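Local coordinates for vaginolysin (Gardnerella vaginalis, PDB 5IMY), which probably binds cholesterol in host membranes and lyses cells by forming pores, as a toxin of the cholesterol-dependent cytolysin family, at residues A84-V89 and P137-V142; A93-D98 and N104-I109; V445-T448 and P454-T457. One frame throughout, in Å; residues are numbered along the deposited sequence.

Contact 1 (A84-V89 and P137-V142); sequences ANDDRV and PTKSSV
Lys139, in the first turn of helix 139-158, extends its side chain across to the beta turn Asn85-Arg88 and inserts its ammonium group among three oxygens of that loop. The turn is closed by the bond from Arg88 N to Asn85 O, and its chain reversal brings the carbonyls of Asp86 and Val89 round to the helix side. Lys139 NZ donates to both, to Asp86 O at 2.6 Å and to Val89 O at 2.9 Å, and in each case it approaches from somewhat off the carbonyl plane. A third bond goes to the Asp86 carboxylate: NZ and Asp86 OD1 are 3.0 Å apart in a salt bridge, with the nitrogen above the carboxylate plane.

Lysine suits this place because a long aliphatic chain spans the gap and its tip carries three N-H groups for three acceptors. The chain leaves the helix with CG anti to its own backbone N (chi1 176°), which brings Lys139 CG to 3.4 Å from Asp87 O. A single bend at chi2 (55°) then turns CD and the rest of the chain, extended to NZ, toward Asp86 O. Asp86 in turn swings CG away from its backbone N (chi1 -169°), which brings the carboxylate across the lysine chain at about a right angle. The negative charge probably helps keep the amine protonated.

Around this grip, the Val89 side chain turns from the helix to pack on Tyr350 of strand 347-354, and Val142, one turn after Lys139, packs on Leu118 of strand 116-120. The loop and the helix are thereby joined to the large antiparallel sheet. The outer oxygen of the Asp86 carboxylate, OD2, stays 4.1 Å from Lys139 NZ.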
loop_
_atom_site.group_PDB
_atom_site.type_symbol
_atom_site.label_atom_id
_atom_site.label_comp_id
_atom_site.label_asym_id
_atom_site.label_seq_id
_atom_site.Cartn_x
_atom_site.Cartn_y
_atom_site.Cartn_z
ATOM N N ALA A 84 -27.332 25.709 25.348
ATOM C CA ALA A 84 -27.866 26.693 24.416
ATOM C C ALA A 84 -29.283 26.363 23.966
ATOM O O ALA A 84 -30.076 27.281 23.723
ATOM C CB ALA A 84 -26.952 26.807 23.195
ATOM N N ASN A 85 -29.625 25.079 23.845
ATOM C CA ASN A 85 -30.933 24.683 23.344
ATOM C C ASN A 85 -31.842 24.085 24.409
ATOM O O ASN A 85 -33.008 23.803 24.110
ATOM C CB ASN A 85 -30.780 23.679 22.186
ATOM C CG ASN A 85 -30.183 22.349 22.623
ATOM O OD1 ASN A 85 -30.384 21.895 23.750
ATOM N ND2 ASN A 85 -29.442 21.717 21.722
ATOM N N ASP A 86 -31.352 23.892 25.637
ATOM C CA ASP A 86 -32.189 23.327 26.689
ATOM C C ASP A 86 -33.474 24.125 26.870
ATOM O O ASP A 86 -34.492 23.571 27.299
ATOM C CB ASP A 86 -31.409 23.274 28.006
ATOM C CG ASP A 86 -32.117 22.463 29.073
ATOM O OD1 ASP A 86 -32.766 21.455 28.726
ATOM O OD2 ASP A 86 -32.022 22.830 30.264
ATOM N N ASP A 87 -33.448 25.420 26.544
ATOM C CA ASP A 87 -34.641 26.252 26.681
ATOM C C ASP A 87 -35.792 25.741 25.825
ATOM O O ASP A 87 -36.956 25.850 26.224
ATOM C CB ASP A 87 -34.319 27.697 26.298
ATOM C CG ASP A 87 -33.714 28.487 27.441
ATOM O OD1 ASP A 87 -34.164 28.312 28.592
ATOM O OD2 ASP A 87 -32.788 29.286 27.185
ATOM N N ARG A 88 -35.493 25.183 24.653
ATOM C CA ARG A 88 -36.515 24.826 23.678
ATOM C C ARG A 88 -36.627 23.325 23.456
ATOM O O ARG A 88 -37.304 22.899 22.515
ATOM C CB ARG A 88 -36.228 25.520 22.347
ATOM C CG ARG A 88 -36.034 27.021 22.475
ATOM C CD ARG A 88 -34.661 27.482 22.014
ATOM N NE ARG A 88 -34.781 28.551 21.029
ATOM C CZ ARG A 88 -33.860 29.483 20.807
ATOM N NH1 ARG A 88 -32.734 29.504 21.510
ATOM N NH2 ARG A 88 -34.075 30.407 19.881
ATOM N N VAL A 89 -35.983 22.516 24.288
ATOM C CA VAL A 89 -36.009 21.066 24.149
ATOM C C VAL A 89 -36.774 20.508 25.337
ATOM O O VAL A 89 -36.287 20.535 26.474
ATOM C CB VAL A 89 -34.598 20.471 24.063
ATOM C CG1 VAL A 89 -34.658 18.947 24.040
ATOM C CG2 VAL A 89 -33.891 20.991 22.826
ATOM N N PRO A 137 -48.509 22.293 27.285
ATOM C CA PRO A 137 -47.092 22.021 27.560
ATOM C C PRO A 137 -46.207 23.200 27.180
ATOM O O PRO A 137 -46.317 23.753 26.083
ATOM C CB PRO A 137 -46.793 20.796 26.689
ATOM C CG PRO A 137 -47.749 20.915 25.557
ATOM C CD PRO A 137 -49.001 21.516 26.135
ATOM N N THR A 138 -45.326 23.577 28.103
ATOM C CA THR A 138 -44.272 24.552 27.859
ATOM C C THR A 138 -43.004 24.025 28.521
ATOM O O THR A 138 -43.013 22.975 29.171
ATOM C CB THR A 138 -44.660 25.945 28.379
ATOM O OG1 THR A 138 -43.496 26.778 28.444
ATOM C CG2 THR A 138 -45.301 25.862 29.759
ATOM N N LYS A 139 -41.894 24.746 28.347
ATOM C CA LYS A 139 -40.630 24.280 28.910
ATOM C C LYS A 139 -40.746 24.073 30.416
ATOM O O LYS A 139 -40.375 23.017 30.940
ATOM C CB LYS A 139 -39.507 25.267 28.586
ATOM C CG LYS A 139 -38.161 24.913 29.223
ATOM C CD LYS A 139 -37.710 23.500 28.866
ATOM C CE LYS A 139 -36.367 23.168 29.498
ATOM N NZ LYS A 139 -35.737 21.965 28.883
ATOM N N SER A 140 -41.264 25.075 31.131
ATOM C CA SER A 140 -41.352 24.983 32.584
ATOM C C SER A 140 -42.457 24.033 33.024
ATOM O O SER A 140 -42.326 23.367 34.058
ATOM C CB SER A 140 -41.582 26.370 33.181
ATOM O OG SER A 140 -42.849 26.881 32.804
ATOM N N SER A 141 -43.549 23.956 32.262
ATOM C CA SER A 141 -44.652 23.075 32.633
ATOM C C SER A 141 -44.283 21.615 32.414
ATOM O O SER A 141 -44.696 20.741 33.184
ATOM C CB SER A 141 -45.904 23.434 31.833
ATOM O OG SER A 141 -46.971 22.553 32.136
ATOM N N VAL A 142 -43.514 21.331 31.364
ATOM C CA VAL A 142 -43.078 19.963 31.111
ATOM C C VAL A 142 -41.941 19.580 32.050
ATOM O O VAL A 142 -41.900 18.457 32.564
ATOM C CB VAL A 142 -42.684 19.804 29.632
ATOM C CG1 VAL A 142 -41.985 18.471 29.394
ATOM C CG2 VAL A 142 -43.923 19.917 28.747
#

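Contact 2 (A93-D98 and N104-I109); sequences ALFRAD and NMPSLI
Strand 94-96 leads into the short capped helix 99-102, after which segment 104-109 folds back across the strand, so that Phe95 and Arg96 receive Pro106 and Ile109 as the chain passes at nearly a right angle (97° between the touching parts). The Phe95 ring lies flat beneath the proline. Pro106 CB stands 3.6 Å from the centroid of the Phe95 ring and only 9° off its normal, a CH-pi contact, with Pro106 CG also over the ring, 3.9 Å from Phe95 CZ and CE2. Proline fits such a site because its rigid, flat-sided ring brings polarised C-H groups to an aromatic face. Leu108 comes at the edge instead: its CD2 meets Phe95 CE1 at 3.6 Å and also reaches the methyl of Ala93.

This strand lies at the margin of the large antiparallel sheet of the cytolysin fold, pairing with strand 253-261, whose Val254 and Val256 also touch Phe95. Both ends of the helix are finished by side chain or backbone: Asp98 is the N-cap, with weak bonds to backbone N atoms of the first turn, and Asn104 at the other end has the positive phi of a Schellman motif, a conformation asparagine tolerates well.

Across the contact the backbones share one hydrogen bond, Ile109 N to Leu94 O at 3.0 Å, the donor lying above the carbonyl plane. Leu108 CA adds a C-H...O contact to the same oxygen at 3.3 Å. Arg96 holds its chain extended from CG to NE, which carries the guanidinium alongside the return segment. There Ile109 CG1 covers one guanidinium face, 4.0 Å from Arg96 CZ, while Ser107 OG lies at the edge, 3.9 Å from Arg96 NH1.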
loop_
_atom_site.group_PDB
_atom_site.type_symbol
_atom_site.label_atom_id
_atom_site.label_comp_id
_atom_site.label_asym_id
_atom_site.label_seq_id
_atom_site.Cartn_x
_atom_site.Cartn_y
_atom_site.Cartn_z
ATOM N N ALA A 93 -42.441 19.458 22.508
ATOM C CA ALA A 93 -42.183 20.720 21.830
ATOM C C ALA A 93 -42.309 20.557 20.321
ATOM O O ALA A 93 -42.044 19.489 19.767
ATOM C CB ALA A 93 -40.788 21.242 22.179
ATOM N N LEU A 94 -42.719 21.636 19.658
ATOM C CA LEU A 94 -42.885 21.666 18.210
ATOM C C LEU A 94 -41.801 22.530 17.586
ATOM O O LEU A 94 -41.565 23.658 18.034
ATOM C CB LEU A 94 -44.263 22.212 17.825
ATOM C CG LEU A 94 -45.485 21.352 18.147
ATOM C CD1 LEU A 94 -46.753 22.142 17.879
ATOM C CD2 LEU A 94 -45.473 20.070 17.334
ATOM N N PHE A 95 -41.149 22.005 16.550
ATOM C CA PHE A 95 -40.166 22.750 15.776
ATOM C C PHE A 95 -40.528 22.676 14.301
ATOM O O PHE A 95 -41.399 21.908 13.883
ATOM C CB PHE A 95 -38.744 22.203 15.955
ATOM C CG PHE A 95 -38.355 21.937 17.377
ATOM C CD1 PHE A 95 -38.616 22.860 18.373
ATOM C CD2 PHE A 95 -37.712 20.759 17.710
ATOM C CE1 PHE A 95 -38.246 22.605 19.681
ATOM C CE2 PHE A 95 -37.343 20.498 19.011
ATOM C CZ PHE A 95 -37.610 21.421 19.998
ATOM N N ARG A 96 -39.835 23.487 13.511
ATOM C CA ARG A 96 -39.783 23.304 12.070
ATOM C C ARG A 96 -38.534 22.514 11.713
ATOM O O ARG A 96 -37.458 22.743 12.272
ATOM C CB ARG A 96 -39.767 24.651 11.347
ATOM C CG ARG A 96 -41.062 25.424 11.457
ATOM C CD ARG A 96 -40.879 26.878 11.069
ATOM N NE ARG A 96 -41.969 27.698 11.591
ATOM C CZ ARG A 96 -41.905 28.440 12.693
ATOM N NH1 ARG A 96 -40.790 28.498 13.413
ATOM N NH2 ARG A 96 -42.965 29.140 13.077
ATOM N N ALA A 97 -38.685 21.568 10.787
ATOM C CA ALA A 97 -37.541 20.844 10.240
ATOM C C ALA A 97 -36.816 21.796 9.293
ATOM O O ALA A 97 -36.938 21.728 8.068
ATOM C CB ALA A 97 -37.991 19.570 9.537
ATOM N N ASP A 98 -36.052 22.708 9.884
ATOM C CA ASP A 98 -35.447 23.810 9.145
ATOM C C ASP A 98 -33.952 23.857 9.454
ATOM O O ASP A 98 -33.354 22.897 9.957
ATOM C CB ASP A 98 -36.149 25.128 9.492
ATOM C CG ASP A 98 -35.819 25.612 10.890
ATOM O OD1 ASP A 98 -35.703 24.766 11.802
ATOM O OD2 ASP A 98 -35.668 26.837 11.078
ATOM N N ASN A 104 -28.920 22.420 15.622
ATOM C CA ASN A 104 -29.146 22.055 17.018
ATOM C C ASN A 104 -29.562 23.255 17.864
ATOM O O ASN A 104 -29.324 23.285 19.073
ATOM C CB ASN A 104 -27.909 21.383 17.626
ATOM C CG ASN A 104 -28.267 20.297 18.625
ATOM O OD1 ASN A 104 -29.357 19.729 18.577
ATOM N ND2 ASN A 104 -27.346 20.001 19.532
ATOM N N MET A 105 -30.186 24.250 17.236
ATOM C CA MET A 105 -30.754 25.403 17.935
ATOM C C MET A 105 -32.199 25.589 17.494
ATOM O O MET A 105 -32.579 26.641 16.971
ATOM C CB MET A 105 -29.931 26.662 17.663
ATOM C CG MET A 105 -28.615 26.718 18.417
ATOM S SD MET A 105 -28.829 26.653 20.208
ATOM C CE MET A 105 -29.911 28.055 20.488
ATOM N N PRO A 106 -33.042 24.580 17.702
ATOM C CA PRO A 106 -34.405 24.646 17.170
ATOM C C PRO A 106 -35.197 25.784 17.792
ATOM O O PRO A 106 -35.019 26.133 18.961
ATOM C CB PRO A 106 -34.996 23.281 17.540
ATOM C CG PRO A 106 -34.225 22.854 18.743
ATOM C CD PRO A 106 -32.836 23.395 18.553
ATOM N N SER A 107 -36.075 26.370 16.984
ATOM C CA SER A 107 -36.994 27.403 17.434
ATOM C C SER A 107 -38.397 26.822 17.515
ATOM O O SER A 107 -38.807 26.039 16.652
ATOM C CB SER A 107 -36.978 28.609 16.491
ATOM O OG SER A 107 -37.365 28.237 15.180
ATOM N N LEU A 108 -39.126 27.206 18.557
ATOM C CA LEU A 108 -40.459 26.670 18.775
ATOM C C LEU A 108 -41.437 27.217 17.740
ATOM O O LEU A 108 -41.226 28.272 17.135
ATOM C CB LEU A 108 -40.951 27.015 20.179
ATOM C CG LEU A 108 -40.083 26.508 21.331
ATOM C CD1 LEU A 108 -40.460 27.201 22.629
ATOM C CD2 LEU A 108 -40.216 25.002 21.470
ATOM N N ILE A 109 -42.514 26.469 17.534
ATOM C CA ILE A 109 -43.670 26.939 16.780
ATOM C C ILE A 109 -44.688 27.415 17.802
ATOM O O ILE A 109 -45.246 26.612 18.559
ATOM C CB ILE A 109 -44.257 25.843 15.881
ATOM C CG1 ILE A 109 -43.211 25.354 14.878
ATOM C CG2 ILE A 109 -45.487 26.366 15.140
ATOM C CD1 ILE A 109 -43.606 24.079 14.165
#

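Contact 3 (V445-T448 and P454-T457)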
loop_
_atom_site.group_PDB
_atom_site.type_symbol
_atom_site.label_atom_id
_atom_site.label_comp_id
_atom_site.label_asym_id
_atom_site.label_seq_id
_atom_site.Cartn_x
_atom_site.Cartn_y
_atom_site.Cartn_z
ATOM N N VAL A 445 26.916 -22.929 10.761
ATOM C CA VAL A 445 27.730 -24.033 10.242
ATOM C C VAL A 445 29.227 -23.767 10.407
ATOM O O VAL A 445 29.689 -22.625 10.310
ATOM C CB VAL A 445 27.381 -24.359 8.769
ATOM C CG1 VAL A 445 25.871 -24.325 8.544
ATOM C CG2 VAL A 445 28.109 -23.462 7.746
ATOM N N GLU A 446 29.997 -24.833 10.648
ATOM C CA GLU A 446 31.431 -24.737 10.893
ATOM C C GLU A 446 32.160 -25.827 10.120
ATOM O O GLU A 446 31.626 -26.919 9.908
ATOM C CB GLU A 446 31.760 -24.872 12.387
ATOM C CG GLU A 446 31.351 -26.215 12.997
ATOM C CD GLU A 446 32.415 -26.801 13.906
ATOM O OE1 GLU A 446 33.615 -26.526 13.687
ATOM O OE2 GLU A 446 32.049 -27.543 14.841
ATOM N N LYS A 447 33.392 -25.527 9.708
ATOM C CA LYS A 447 34.197 -26.494 8.968
ATOM C C LYS A 447 34.705 -27.572 9.917
ATOM O O LYS A 447 35.471 -27.284 10.843
ATOM C CB LYS A 447 35.366 -25.799 8.273
ATOM C CG LYS A 447 36.207 -26.735 7.396
ATOM C CD LYS A 447 37.569 -26.143 7.044
ATOM C CE LYS A 447 38.485 -26.032 8.262
ATOM N NZ LYS A 447 39.515 -27.108 8.315
ATOM N N THR A 448 34.287 -28.816 9.675
ATOM C CA THR A 448 34.635 -29.941 10.530
ATOM C C THR A 448 35.544 -30.958 9.857
ATOM O O THR A 448 36.240 -31.697 10.560
ATOM C CB THR A 448 33.352 -30.643 11.014
ATOM O OG1 THR A 448 32.699 -29.820 11.986
ATOM C CG2 THR A 448 33.640 -32.016 11.631
ATOM N N PRO A 454 30.524 -32.081 4.111
ATOM C CA PRO A 454 29.555 -31.059 4.528
ATOM C C PRO A 454 29.954 -30.386 5.834
ATOM O O PRO A 454 30.450 -31.027 6.763
ATOM C CB PRO A 454 28.249 -31.848 4.680
ATOM C CG PRO A 454 28.674 -33.255 4.908
ATOM C CD PRO A 454 29.944 -33.435 4.135
ATOM N N TRP A 455 29.732 -29.074 5.887
ATOM C CA TRP A 455 29.903 -28.314 7.115
ATOM C C TRP A 455 28.958 -28.832 8.199
ATOM O O TRP A 455 27.909 -29.418 7.921
ATOM C CB TRP A 455 29.630 -26.831 6.859
ATOM C CG TRP A 455 30.844 -25.982 6.590
ATOM C CD1 TRP A 455 31.249 -24.893 7.303
ATOM C CD2 TRP A 455 31.798 -26.143 5.531
ATOM N NE1 TRP A 455 32.393 -24.365 6.762
ATOM C CE2 TRP A 455 32.753 -25.114 5.673
ATOM C CE3 TRP A 455 31.940 -27.055 4.481
ATOM C CZ2 TRP A 455 33.833 -24.973 4.806
ATOM C CZ3 TRP A 455 33.016 -26.911 3.619
ATOM C CH2 TRP A 455 33.947 -25.880 3.788
ATOM N N ARG A 456 29.338 -28.594 9.453
ATOM C CA ARG A 456 28.553 -29.014 10.610
ATOM C C ARG A 456 27.731 -27.834 11.110
ATOM O O ARG A 456 28.289 -26.782 11.440
ATOM C CB ARG A 456 29.460 -29.544 11.718
ATOM C CG ARG A 456 28.785 -29.650 13.075
ATOM C CD ARG A 456 29.672 -30.375 14.066
ATOM N NE ARG A 456 29.151 -30.304 15.428
ATOM C CZ ARG A 456 29.663 -30.967 16.460
ATOM N NH1 ARG A 456 30.713 -31.761 16.289
ATOM N NH2 ARG A 456 29.123 -30.839 17.663
ATOM N N THR A 457 26.415 -28.017 11.191
ATOM C CA THR A 457 25.503 -26.915 11.472
ATOM C C THR A 457 25.517 -26.576 12.956
ATOM O O THR A 457 25.168 -27.410 13.798
ATOM C CB THR A 457 24.085 -27.264 11.023
ATOM O OG1 THR A 457 24.070 -27.491 9.610
ATOM C CG2 THR A 457 23.118 -26.126 11.359
#
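Glu446 turns CG between its backbone N and carbonyl carbon (chi1 62°) and Arg456 sends CG anti to its backbone N (chi1 164°), so the two side chains run side by side in the same direction. Arg456 stays extended to NE, leaving Glu446 OE2 at 4.0 Å from Arg456 NE, well out of the guanidinium plane: an attraction of charges without a hydrogen bond. The firmer polar partner of Arg456 is Leu479 O, reached by NH1. Beneath them the backbones form an antiparallel hydrogen-bonded pair, Glu446 N to Arg456 O at 2.7 Å and Arg456 N to Glu446 O at 2.9 Å, the latter nearly straight at 170°.

The pair closes the base of the tryptophan-rich undecapeptide loop, residues 446-456, at the tip of the beta-sandwich domain, a loop linked to membrane recognition throughout this toxin family. Trp455 offers a broad indole face to segment 445-448, with Lys447 CA over it toward the rim. Lys447 CB continues the cover, 3.6 Å from Trp455 NE1. Arg393, outside the two segments, makes a cation-pi contact with the Trp455 indole. The branched Val445 wedges against the indole, its CG2 3.5 Å from Trp455 CD1.

In the fold
From the N terminus the chain passes through strands of the mixed sheet before the loop after strand 79-80 opens contact 1 at 84-89. Before it closes at 137-142, contact 2 has opened and shut, joining 93-98 to 104-109 around helix 99-102, so the smaller loop lies within the larger one. Their centres are 11 Å apart, and Asn85 ND2 probably bonds to Asn104 O; together they fasten that loop, strand 94-96 and helix 139-158 to one another. Contact 3 follows in series, in the beta-sandwich domain on the opposite side of the chain's centre. Its centre is about 87 Å from that of contact 1, and it closes a short loop between strands 440-443 and 460-464.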